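Local coordinates for protein prolyl-tRNA synthetase (Naegleria fowleri, PDB 6UYH) that probably attaches proline to its cognate tRNA in an ATP-dependent class II aminoacyl-tRNA synthetase reaction, and binds halofuginone together with an ATP analogue, at residues T225-N230 with I280-D285; W382-S387 with K395-K400; I438-H441 with A445-E448; E183-L188 with V478-S483. All blocks are in the same frame, centred on the assembly; numbering follows the deposited sequence.

Interaction 1. Residues T225-N230 with I280-D285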
loop_
_atom_site.group_PDB
_atom_site.type_symbol
_atom_site.label_atom_id
_atom_site.label_comp_id
_atom_site.label_asym_id
_atom_site.label_seq_id
_atom_site.Cartn_x
_atom_site.Cartn_y
_atom_site.Cartn_z
ATOM N N THR A 225 -19.410 -3.563 16.229
ATOM C CA THR A 225 -18.645 -3.105 17.382
ATOM C C THR A 225 -19.456 -2.041 18.102
ATOM O O THR A 225 -20.468 -1.551 17.590
ATOM C CB THR A 225 -17.272 -2.545 16.982
ATOM O OG1 THR A 225 -17.447 -1.398 16.149
ATOM C CG2 THR A 225 -16.435 -3.596 16.219
ATOM N N PHE A 226 -19.018 -1.691 19.311
ATOM C CA PHE A 226 -19.846 -0.879 20.196
ATOM C C PHE A 226 -19.022 0.193 20.890
ATOM O O PHE A 226 -17.979 -0.105 21.481
ATOM C CB PHE A 226 -20.530 -1.756 21.246
ATOM C CG PHE A 226 -21.401 -0.994 22.205
ATOM C CD1 PHE A 226 -22.551 -0.344 21.763
ATOM C CD2 PHE A 226 -21.092 -0.956 23.558
ATOM C CE1 PHE A 226 -23.377 0.344 22.665
ATOM C CE2 PHE A 226 -21.926 -0.275 24.465
ATOM C CZ PHE A 226 -23.064 0.372 24.001
ATOM N N ILE A 227 -19.514 1.429 20.848
ATOM C CA ILE A 227 -18.866 2.557 21.513
ATOM C C ILE A 227 -19.659 2.848 22.785
ATOM O O ILE A 227 -20.731 3.451 22.736
ATOM C CB ILE A 227 -18.783 3.785 20.601
ATOM C CG1 ILE A 227 -18.206 3.392 19.228
ATOM C CG2 ILE A 227 -17.929 4.896 21.269
ATOM C CD1 ILE A 227 -16.856 2.656 19.264
ATOM N N ALA A 228 -19.107 2.457 23.938
ATOM C CA ALA A 228 -19.842 2.568 25.199
ATOM C C ALA A 228 -20.105 4.015 25.608
ATOM O O ALA A 228 -21.124 4.292 26.252
ATOM C CB ALA A 228 -19.082 1.846 26.314
ATOM N N THR A 229 -19.200 4.946 25.278
ATOM C CA THR A 229 -19.336 6.308 25.796
ATOM C C THR A 229 -20.654 6.944 25.363
ATOM O O THR A 229 -21.371 7.526 26.182
ATOM C CB THR A 229 -18.152 7.177 25.358
ATOM O OG1 THR A 229 -16.957 6.686 25.974
ATOM C CG2 THR A 229 -18.364 8.633 25.819
ATOM N N ASN A 230 -21.005 6.833 24.081
ATOM C CA ASN A 230 -22.274 7.387 23.620
ATOM C C ASN A 230 -23.259 6.314 23.171
ATOM O O ASN A 230 -24.288 6.646 22.572
ATOM C CB ASN A 230 -22.051 8.421 22.508
ATOM C CG ASN A 230 -21.294 7.872 21.320
ATOM O OD1 ASN A 230 -20.918 6.702 21.285
ATOM N ND2 ASN A 230 -21.068 8.729 20.323
ATOM N N ILE A 280 -9.662 3.541 18.939
ATOM C CA ILE A 280 -9.443 4.721 19.766
ATOM C C ILE A 280 -10.673 5.031 20.621
ATOM O O ILE A 280 -10.558 5.311 21.818
ATOM C CB ILE A 280 -9.056 5.914 18.880
ATOM C CG1 ILE A 280 -7.728 5.617 18.170
ATOM C CG2 ILE A 280 -9.015 7.197 19.710
ATOM C CD1 ILE A 280 -7.361 6.657 17.117
ATOM N N MET A 281 -11.871 5.003 20.019
ATOM C CA MET A 281 -13.072 5.308 20.788
ATOM C C MET A 281 -13.311 4.294 21.896
ATOM O O MET A 281 -13.847 4.653 22.956
ATOM C CB MET A 281 -14.305 5.373 19.877
ATOM C CG MET A 281 -14.328 6.603 18.981
ATOM S SD MET A 281 -15.796 6.584 17.906
ATOM C CE MET A 281 -15.569 8.150 17.059
ATOM N N VAL A 282 -12.950 3.026 21.671
ATOM C CA VAL A 282 -13.159 2.006 22.696
ATOM C C VAL A 282 -12.143 2.166 23.826
ATOM O O VAL A 282 -12.510 2.196 25.008
ATOM C CB VAL A 282 -13.113 0.593 22.078
ATOM C CG1 VAL A 282 -13.112 -0.468 23.176
ATOM C CG2 VAL A 282 -14.304 0.372 21.136
ATOM N N HIS A 283 -10.855 2.302 23.488
ATOM C CA HIS A 283 -9.791 2.172 24.487
ATOM C C HIS A 283 -9.214 3.487 25.004
ATOM O O HIS A 283 -8.598 3.482 26.076
ATOM C CB HIS A 283 -8.615 1.360 23.929
ATOM C CG HIS A 283 -8.963 -0.044 23.567
ATOM N ND1 HIS A 283 -9.553 -0.921 24.449
ATOM C CD2 HIS A 283 -8.755 -0.739 22.425
ATOM C CE1 HIS A 283 -9.722 -2.089 23.854
ATOM N NE2 HIS A 283 -9.246 -2.004 22.625
ATOM N N GLY A 284 -9.352 4.592 24.277
ATOM C CA GLY A 284 -8.780 5.846 24.749
ATOM C C GLY A 284 -9.374 6.284 26.078
ATOM O O GLY A 284 -10.503 5.931 26.429
ATOM N N ASP A 285 -8.596 7.055 26.838
ATOM C CA ASP A 285 -9.038 7.516 28.147
ATOM C C ASP A 285 -8.660 8.994 28.304
ATOM O O ASP A 285 -8.264 9.660 27.345
ATOM C CB ASP A 285 -8.479 6.605 29.261
ATOM C CG ASP A 285 -6.960 6.708 29.423
ATOM O OD1 ASP A 285 -6.336 7.619 28.846
ATOM O OD2 ASP A 285 -6.387 5.870 30.154
HETATM O O HOH W 1 -16.201 4.351 24.521
#
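Ile227 packs against Met281 and Val282 where the end of strand 219-227 meets the last turn of helix 274-283 in the class II synthetase core. This helix follows strand 261-272 and begins at Arg274 of the nucleotide pocket, consistent with the strand-helix unit of class II motif 3.

The apolar part is carried by both branches of Ile227. CD1 lies 3.8 Å from Met281 CB and 3.9 Å from Val282 CG2, while CG2 approaches Met281 CB from the other branch. With chi1 at -50° and chi2 at -54°, the longer branch bends back to the helix, which the CB direction alone would not achieve. The backbones come close here, Ile227 CA and Val282 CA being 5.9 Å apart. Val282 CG2 also rests against Phe226 O. Phe22 of helix 22-32 touches both Ile227 and Met281, and Ala409 of helix 391-415 touches Val282, so other helices close the packing.

The polar part runs through one water and the backbone. Met281 O, which also accepts from Lys18 NZ, takes a hydrogen bond from this water at 2.8 Å; the same water accepts from Thr229 N at 3.1 Å.

Interaction 2. Residues W382-S387 with K395-K400. With EDO (1,2-ethanediol), chain B; EDO (1,2-ethanediol), chain Q.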
loop_
_atom_site.group_PDB
_atom_site.type_symbol
_atom_site.label_atom_id
_atom_site.label_comp_id
_atom_site.label_asym_id
_atom_site.label_seq_id
_atom_site.Cartn_x
_atom_site.Cartn_y
_atom_site.Cartn_z
ATOM N N TRP A 382 4.033 -1.971 39.427
ATOM C CA TRP A 382 4.516 -3.116 40.191
ATOM C C TRP A 382 5.987 -3.335 39.869
ATOM O O TRP A 382 6.482 -2.902 38.826
ATOM C CB TRP A 382 3.686 -4.378 39.903
ATOM C CG TRP A 382 3.929 -5.042 38.566
ATOM C CD1 TRP A 382 4.608 -6.208 38.347
ATOM C CD2 TRP A 382 3.468 -4.601 37.276
ATOM N NE1 TRP A 382 4.612 -6.511 37.006
ATOM C CE2 TRP A 382 3.922 -5.541 36.327
ATOM C CE3 TRP A 382 2.730 -3.498 36.832
ATOM C CZ2 TRP A 382 3.657 -5.416 34.963
ATOM C CZ3 TRP A 382 2.473 -3.373 35.476
ATOM C CH2 TRP A 382 2.935 -4.327 34.558
ATOM N N THR A 383 6.691 -3.999 40.783
ATOM C CA THR A 383 8.100 -4.286 40.566
ATOM C C THR A 383 8.291 -5.701 40.029
ATOM O O THR A 383 7.538 -6.619 40.360
ATOM C CB THR A 383 8.912 -4.110 41.850
ATOM O OG1 THR A 383 8.473 -5.054 42.833
ATOM C CG2 THR A 383 8.749 -2.698 42.393
ATOM N N MET A 384 9.309 -5.859 39.184
ATOM C CA MET A 384 9.734 -7.146 38.660
ATOM C C MET A 384 11.189 -7.387 39.040
ATOM O O MET A 384 12.045 -6.539 38.749
ATOM C CB MET A 384 9.582 -7.206 37.127
ATOM C CG MET A 384 10.231 -8.424 36.476
ATOM S SD MET A 384 10.031 -8.467 34.678
ATOM C CE MET A 384 8.256 -8.673 34.537
ATOM N N PRO A 385 11.511 -8.502 39.688
ATOM C CA PRO A 385 12.924 -8.822 39.927
ATOM C C PRO A 385 13.644 -9.028 38.605
ATOM O O PRO A 385 13.098 -9.612 37.665
ATOM C CB PRO A 385 12.870 -10.118 40.746
ATOM C CG PRO A 385 11.465 -10.213 41.256
ATOM C CD PRO A 385 10.609 -9.534 40.225
ATOM N N LEU A 386 14.879 -8.524 38.530
ATOM C CA LEU A 386 15.667 -8.710 37.315
ATOM C C LEU A 386 15.905 -10.185 37.026
ATOM O O LEU A 386 16.102 -10.566 35.868
ATOM C CB LEU A 386 16.997 -7.968 37.428
ATOM C CG LEU A 386 16.898 -6.445 37.488
ATOM C CD1 LEU A 386 18.240 -5.837 37.862
ATOM C CD2 LEU A 386 16.417 -5.903 36.161
ATOM N N SER A 387 15.884 -11.029 38.059
ATOM C CA SER A 387 16.000 -12.464 37.841
ATOM C C SER A 387 14.827 -13.018 37.047
ATOM O O SER A 387 14.952 -14.085 36.439
ATOM C CB SER A 387 16.118 -13.196 39.180
ATOM O OG SER A 387 14.940 -13.060 39.955
ATOM N N LYS A 395 6.888 -10.012 27.105
ATOM C CA LYS A 395 5.810 -10.369 26.182
ATOM C C LYS A 395 4.583 -10.873 26.937
ATOM O O LYS A 395 3.440 -10.576 26.559
ATOM C CB LYS A 395 6.291 -11.426 25.189
ATOM C CG LYS A 395 7.272 -10.902 24.157
ATOM C CD LYS A 395 7.864 -12.022 23.314
ATOM C CE LYS A 395 8.896 -11.476 22.339
ATOM N NZ LYS A 395 9.577 -12.551 21.564
ATOM N N ALA A 396 4.804 -11.646 28.001
ATOM C CA ALA A 396 3.695 -12.128 28.815
ATOM C C ALA A 396 2.950 -10.970 29.467
ATOM O O ALA A 396 1.723 -11.015 29.615
ATOM C CB ALA A 396 4.217 -13.108 29.874
ATOM N N VAL A 397 3.681 -9.930 29.879
ATOM C CA VAL A 397 3.040 -8.730 30.408
ATOM C C VAL A 397 2.210 -8.051 29.326
ATOM O O VAL A 397 1.088 -7.595 29.575
ATOM C CB VAL A 397 4.101 -7.778 30.991
ATOM C CG1 VAL A 397 3.479 -6.448 31.357
ATOM C CG2 VAL A 397 4.772 -8.418 32.205
ATOM N N LEU A 398 2.739 -7.990 28.105
ATOM C CA LEU A 398 2.014 -7.349 27.015
ATOM C C LEU A 398 0.770 -8.130 26.630
ATOM O O LEU A 398 -0.252 -7.530 26.283
ATOM C CB LEU A 398 2.941 -7.183 25.810
ATOM C CG LEU A 398 4.108 -6.214 26.006
ATOM C CD1 LEU A 398 5.051 -6.275 24.820
ATOM C CD2 LEU A 398 3.601 -4.795 26.205
ATOM N N ASP A 399 0.830 -9.461 26.689
ATOM C CA ASP A 399 -0.360 -10.263 26.413
ATOM C C ASP A 399 -1.405 -10.080 27.505
ATOM O O ASP A 399 -2.615 -10.062 27.224
ATOM C CB ASP A 399 0.021 -11.733 26.264
ATOM C CG ASP A 399 0.836 -11.991 25.010
ATOM O OD1 ASP A 399 0.631 -11.269 24.013
ATOM O OD2 ASP A 399 1.679 -12.911 25.019
ATOM N N LYS A 400 -0.961 -9.943 28.757
ATOM C CA LYS A 400 -1.891 -9.683 29.852
ATOM C C LYS A 400 -2.612 -8.355 29.648
ATOM O O LYS A 400 -3.820 -8.253 29.889
ATOM C CB LYS A 400 -1.135 -9.697 31.186
ATOM C CG LYS A 400 -2.005 -9.803 32.419
ATOM C CD LYS A 400 -1.171 -9.739 33.703
ATOM C CE LYS A 400 -1.843 -10.518 34.832
ATOM N NZ LYS A 400 -1.986 -9.732 36.099
HETATM C C1 EDO B . 1.246 -7.643 36.511
HETATM O O1 EDO B . 0.773 -8.527 37.533
HETATM C C2 EDO B . 0.433 -6.354 36.538
HETATM O O2 EDO B . -0.938 -6.687 36.300
HETATM C C1 EDO Q . 2.332 -8.832 22.120
HETATM O O1 EDO Q . 1.610 -10.046 21.885
HETATM C C2 EDO Q . 3.629 -9.173 22.845
HETATM O O2 EDO Q . 4.277 -10.258 22.175
#
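Val397 meets the strand residues Trp382 and Met384 with a different methyl for each. Its CG1 lies in the plane of the indole at the outer edge of the six-membered ring, 3.8 Å from Trp382 CZ2 and nearly as close to CH2, so this is edge packing and leaves the ring face to another partner. Its CG2 is 4.2 Å from Met384 CE, a looser contact. The chi1 of 172°, with CG1 anti to the backbone N, turns CG1 to the tryptophan and leaves CG2 for the methionine. Met384 runs straight through CG and SD, then turns at chi3 (-66°), which sets its terminal methyl beside the valine.

A 1,2-ethanediol, probably from the crystallisation liquor, lies over one face of the indole, its C2 about 3.4 Å above the plane and central on the ring. Lys400 NZ donates to O2 of this molecule at 3.2 Å, with a weaker bond to O1, so the lysine reaches the aromatic face through the diol. One residue before Lys400, Asp399 OD1 accepts from O1 of a second diol at 2.6 Å and also forms a salt bridge with Arg294.

Within the anticodon-binding domain, strand 381-385 is, within this chain, an outermost strand of the five-stranded mixed sheet and pairs with 370-375 through Trp382 with Leu373 and Met384 with Ile371. Helix 391-415 lies against this sheet, and Leu357 of strand 357-361 touches Trp382, Val397 and Leu398 together.

Interaction 3. Residues I438-H441 with A445-E448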
loop_
_atom_site.group_PDB
_atom_site.type_symbol
_atom_site.label_atom_id
_atom_site.label_comp_id
_atom_site.label_asym_id
_atom_site.label_seq_id
_atom_site.Cartn_x
_atom_site.Cartn_y
_atom_site.Cartn_z
ATOM N N ILE A 438 -34.449 -7.340 19.914
ATOM C CA ILE A 438 -35.901 -7.253 19.773
ATOM C C ILE A 438 -36.428 -8.476 19.028
ATOM O O ILE A 438 -35.717 -9.053 18.191
ATOM C CB ILE A 438 -36.329 -5.956 19.058
ATOM C CG1 ILE A 438 -35.858 -5.939 17.600
ATOM C CG2 ILE A 438 -35.814 -4.745 19.806
ATOM C CD1 ILE A 438 -36.580 -4.903 16.747
ATOM N N PRO A 439 -37.658 -8.904 19.303
ATOM C CA PRO A 439 -38.296 -9.899 18.437
ATOM C C PRO A 439 -38.391 -9.335 17.033
ATOM O O PRO A 439 -38.698 -8.158 16.841
ATOM C CB PRO A 439 -39.688 -10.097 19.060
ATOM C CG PRO A 439 -39.760 -9.219 20.235
ATOM C CD PRO A 439 -38.591 -8.306 20.272
ATOM N N TRP A 440 -38.107 -10.174 16.043
ATOM C CA TRP A 440 -37.927 -9.667 14.694
ATOM C C TRP A 440 -38.582 -10.599 13.689
ATOM O O TRP A 440 -38.441 -11.816 13.794
ATOM C CB TRP A 440 -36.431 -9.519 14.391
ATOM C CG TRP A 440 -36.123 -9.008 13.026
ATOM C CD1 TRP A 440 -35.421 -9.654 12.053
ATOM C CD2 TRP A 440 -36.515 -7.748 12.467
ATOM N NE1 TRP A 440 -35.346 -8.872 10.926
ATOM C CE2 TRP A 440 -36.000 -7.694 11.156
ATOM C CE3 TRP A 440 -37.235 -6.655 12.952
ATOM C CZ2 TRP A 440 -36.197 -6.594 10.316
ATOM C CZ3 TRP A 440 -37.436 -5.563 12.113
ATOM C CH2 TRP A 440 -36.918 -5.542 10.816
ATOM N N HIS A 441 -39.325 -10.026 12.744
ATOM C CA HIS A 441 -39.669 -10.709 11.502
ATOM C C HIS A 441 -39.225 -9.801 10.371
ATOM O O HIS A 441 -39.634 -8.637 10.316
ATOM C CB HIS A 441 -41.166 -11.017 11.399
ATOM C CG HIS A 441 -41.509 -11.885 10.230
ATOM N ND1 HIS A 441 -42.127 -13.110 10.368
ATOM C CD2 HIS A 441 -41.303 -11.716 8.901
ATOM C CE1 HIS A 441 -42.293 -13.654 9.175
ATOM N NE2 HIS A 441 -41.797 -12.830 8.268
ATOM N N ALA A 445 -40.338 -2.504 5.756
ATOM C CA ALA A 445 -41.306 -1.566 6.316
ATOM C C ALA A 445 -41.261 -1.554 7.839
ATOM O O ALA A 445 -41.396 -0.492 8.460
ATOM C CB ALA A 445 -42.711 -1.908 5.823
ATOM N N ALA A 446 -41.092 -2.726 8.465
ATOM C CA ALA A 446 -40.970 -2.756 9.918
ATOM C C ALA A 446 -39.728 -2.002 10.365
ATOM O O ALA A 446 -39.770 -1.226 11.326
ATOM C CB ALA A 446 -40.927 -4.198 10.427
ATOM N N GLU A 447 -38.616 -2.193 9.658
ATOM C CA GLU A 447 -37.391 -1.496 10.032
ATOM C C GLU A 447 -37.551 0.015 9.895
ATOM O O GLU A 447 -37.075 0.780 10.746
ATOM C CB GLU A 447 -36.225 -1.997 9.179
ATOM C CG GLU A 447 -34.908 -1.330 9.504
ATOM C CD GLU A 447 -33.724 -2.025 8.857
ATOM O OE1 GLU A 447 -33.879 -3.182 8.392
ATOM O OE2 GLU A 447 -32.640 -1.404 8.825
ATOM N N GLU A 448 -38.209 0.464 8.828
ATOM C CA GLU A 448 -38.435 1.896 8.651
ATOM C C GLU A 448 -39.348 2.445 9.741
ATOM O O GLU A 448 -39.124 3.546 10.257
ATOM C CB GLU A 448 -39.021 2.160 7.263
ATOM C CG GLU A 448 -39.383 3.620 6.997
ATOM C CD GLU A 448 -38.184 4.558 7.051
ATOM O OE1 GLU A 448 -37.043 4.111 6.776
ATOM O OE2 GLU A 448 -38.393 5.751 7.370
#
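Trp440 directs the outer rim of its indole at Ala446 and Glu447, and these three residues account for nearly all of the 116 Å² buried in the contact. The tryptophan contributes about half. Its CB does not point straight at the helix; CG lies anti to the backbone N (chi1 180°), and the extended side chain carries the six-membered ring across to the helix.

At that rim the partners are set differently. Trp440 CH2 lies 3.9 Å from Glu447 N, which sits at the ring edge and close to its plane, and 4.0 Å from Glu447 CB. Trp440 CZ3 touches Ala446 CB at 4.1 Å. Ala446 turns its methyl toward the strand, and this small side chain probably lets the ring come up to the helix backbone.

Glu447 shares only its backbone and CB with the tryptophan. Its chain runs on extended, with the carboxylate plane 69° from that of the indole, and both oxygens are bound elsewhere: OE1 by Thr209 OG1, OE2 by Ser475 OG and Asn211 ND2. On the strand side, Phe509 of strand 505-512 meets the Trp440 ring at about 55°, and Ile450, one turn along helix 444-457, also touches it.

The contact thus joins strand 435-440 to the helix that follows it within the C-terminal domain. Its chemistry is van der Waals packing at a ring edge, while the buried carboxylate beside it has three uncharged hydrogen-bonding partners, two hydroxyls and an amide NH2, which is compatible with a charged form.

Interaction 4. Residues E183-L188 with V478-S483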
loop_
_atom_site.group_PDB
_atom_site.type_symbol
_atom_site.label_atom_id
_atom_site.label_comp_id
_atom_site.label_asym_id
_atom_site.label_seq_id
_atom_site.Cartn_x
_atom_site.Cartn_y
_atom_site.Cartn_z
ATOM N N GLU A 183 -16.400 -19.369 2.318
ATOM C CA GLU A 183 -15.458 -18.253 2.375
ATOM C C GLU A 183 -16.054 -17.047 3.098
ATOM O O GLU A 183 -15.350 -16.366 3.851
ATOM C CB GLU A 183 -15.006 -17.842 0.979
ATOM C CG GLU A 183 -13.995 -16.682 1.061
ATOM C CD GLU A 183 -13.748 -15.961 -0.249
ATOM O OE1 GLU A 183 -14.667 -15.287 -0.754
ATOM O OE2 GLU A 183 -12.618 -16.046 -0.764
ATOM N N VAL A 184 -17.346 -16.759 2.881
ATOM C CA VAL A 184 -17.969 -15.614 3.553
ATOM C C VAL A 184 -17.689 -15.654 5.052
ATOM O O VAL A 184 -17.263 -14.659 5.657
ATOM C CB VAL A 184 -19.486 -15.582 3.282
ATOM C CG1 VAL A 184 -20.152 -14.516 4.193
ATOM C CG2 VAL A 184 -19.769 -15.295 1.819
ATOM N N PHE A 185 -17.907 -16.815 5.668
ATOM C CA PHE A 185 -17.804 -16.897 7.122
ATOM C C PHE A 185 -16.361 -17.064 7.576
ATOM O O PHE A 185 -16.014 -16.656 8.691
ATOM C CB PHE A 185 -18.722 -18.017 7.632
ATOM C CG PHE A 185 -20.176 -17.695 7.438
ATOM C CD1 PHE A 185 -20.859 -16.926 8.376
ATOM C CD2 PHE A 185 -20.841 -18.096 6.288
ATOM C CE1 PHE A 185 -22.192 -16.594 8.191
ATOM C CE2 PHE A 185 -22.176 -17.771 6.094
ATOM C CZ PHE A 185 -22.853 -17.019 7.048
ATOM N N THR A 186 -15.512 -17.632 6.716
ATOM C CA THR A 186 -14.071 -17.644 6.961
ATOM C C THR A 186 -13.504 -16.226 7.017
ATOM O O THR A 186 -12.726 -15.887 7.922
ATOM C CB THR A 186 -13.379 -18.468 5.871
ATOM O OG1 THR A 186 -13.805 -19.835 5.964
ATOM C CG2 THR A 186 -11.856 -18.386 6.006
ATOM N N ILE A 187 -13.884 -15.373 6.057
ATOM C CA ILE A 187 -13.408 -13.989 6.079
ATOM C C ILE A 187 -14.004 -13.249 7.268
ATOM O O ILE A 187 -13.324 -12.449 7.921
ATOM C CB ILE A 187 -13.731 -13.273 4.748
ATOM C CG1 ILE A 187 -12.984 -13.939 3.573
ATOM C CG2 ILE A 187 -13.354 -11.779 4.821
ATOM C CD1 ILE A 187 -11.466 -13.827 3.654
ATOM N N LEU A 188 -15.280 -13.509 7.575
ATOM C CA LEU A 188 -15.909 -12.863 8.727
ATOM C C LEU A 188 -15.170 -13.201 10.020
ATOM O O LEU A 188 -14.992 -12.338 10.891
ATOM C CB LEU A 188 -17.381 -13.278 8.830
ATOM C CG LEU A 188 -18.195 -12.448 9.837
ATOM C CD1 LEU A 188 -18.406 -11.035 9.322
ATOM C CD2 LEU A 188 -19.522 -13.126 10.157
ATOM N N VAL A 478 -28.721 -9.297 12.587
ATOM C CA VAL A 478 -29.361 -10.458 13.195
ATOM C C VAL A 478 -28.243 -11.395 13.650
ATOM O O VAL A 478 -27.566 -12.001 12.791
ATOM C CB VAL A 478 -30.317 -11.149 12.215
ATOM C CG1 VAL A 478 -30.995 -12.337 12.886
ATOM C CG2 VAL A 478 -31.350 -10.149 11.691
ATOM N N PRO A 479 -27.975 -11.504 14.950
ATOM C CA PRO A 479 -26.811 -12.283 15.403
ATOM C C PRO A 479 -26.825 -13.706 14.859
ATOM O O PRO A 479 -27.866 -14.369 14.852
ATOM C CB PRO A 479 -26.955 -12.261 16.929
ATOM C CG PRO A 479 -27.672 -10.976 17.214
ATOM C CD PRO A 479 -28.656 -10.820 16.066
ATOM N N LEU A 480 -25.652 -14.166 14.379
ATOM C CA LEU A 480 -25.532 -15.541 13.896
ATOM C C LEU A 480 -25.864 -16.552 14.985
ATOM O O LEU A 480 -26.541 -17.559 14.728
ATOM C CB LEU A 480 -24.114 -15.811 13.374
ATOM C CG LEU A 480 -23.578 -14.938 12.253
ATOM C CD1 LEU A 480 -22.227 -15.473 11.818
ATOM C CD2 LEU A 480 -24.555 -14.920 11.093
ATOM N N ASP A 481 -25.366 -16.323 16.196
ATOM C CA ASP A 481 -25.561 -17.248 17.310
ATOM C C ASP A 481 -26.753 -16.760 18.128
ATOM O O ASP A 481 -26.649 -15.780 18.867
ATOM C CB ASP A 481 -24.292 -17.321 18.156
ATOM C CG ASP A 481 -24.370 -18.366 19.255
ATOM O OD1 ASP A 481 -25.446 -18.973 19.464
ATOM O OD2 ASP A 481 -23.337 -18.574 19.919
ATOM N N GLN A 482 -27.896 -17.436 17.981
ATOM C CA GLN A 482 -29.101 -17.097 18.731
ATOM C C GLN A 482 -29.323 -18.015 19.931
ATOM O O GLN A 482 -30.380 -17.937 20.572
ATOM C CB GLN A 482 -30.332 -17.145 17.805
ATOM C CG GLN A 482 -30.192 -16.253 16.569
ATOM C CD GLN A 482 -31.124 -15.050 16.581
ATOM O OE1 GLN A 482 -32.250 -15.127 17.073
ATOM N NE2 GLN A 482 -30.653 -13.927 16.036
ATOM N N SER A 483 -28.337 -18.851 20.275
ATOM C CA SER A 483 -28.581 -19.951 21.206
ATOM C C SER A 483 -28.818 -19.473 22.633
ATOM O O SER A 483 -29.475 -20.174 23.408
ATOM C CB SER A 483 -27.412 -20.938 21.179
ATOM O OG SER A 483 -26.228 -20.322 21.650
#
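Asp481 OD1, next in the chain to the Leu480 that packs on Phe185 and Leu188, is gripped by the backbone N and the hydroxyl of Ser483. Ser483 N donates at 3.0 Å with an N-H...O angle of 162°, closing an Asx turn; it arrives on the anti side, 28° out of the carboxylate plane. Ser483 OG donates to the same oxygen at 2.7 Å and uses the syn lone pair. Two bonds from one residue at different sides of OD1 should restrict rotation of the carboxylate.

A second local bond spans the overlapping residues 479-482. Gln482 NE2 donates to Pro479 O at 3.1 Å and 166°, in the carbonyl plane and on a lone pair, and the acceptor lies almost in the amide plane of Gln482. The amide nitrogen also serves Trp506 O, so this loop is tied back to strand 505-512.

Leu480, the first residue past strand 474-479, projects to helix 177-198, linking the C-terminal domain to the class II core. Its CG lies anti to the carbonyl carbon, beside the backbone N, and from there its methyls face the helix. The burial is modest, 97 Å². Leu480 CD1 approaches the edge of the Phe185 ring near its plane, 3.8 Å from CE1, and the second methyl, CD2, stands 4.1 Å from the same ring atom. Strand 204-207 lies beside this packing: Lys205 touches both Leu188 and Leu480, and its backbone bonds to that of Leu480. Leu188 and Leu480 reach for each other tip to tip, the meeting atoms being Leu188 CD2 and Leu480 CD1 at 3.9 Å.

Interactions 1 and 3 are buried, whereas 2 and 4 are only partly so. Each sets a strand end or its following turn against a helix through apolar side chains, but the polar supplement differs: a bridging water in 1, diols probably from the crystallisation liquor in 2, a carboxylate held from outside in 3, and an Asx turn in 4. Interactions 1, 3 and 4 all reach the same extended strand system, and 3 and 4 touch directly, Trp440 CD1 lying 4.1 Å from Val478 CG2. Interaction 2 stands apart in the anticodon-binding domain, its centre about 50 Å from that of 3; helix 391-415, which carries its second segment, also packs on interaction 1.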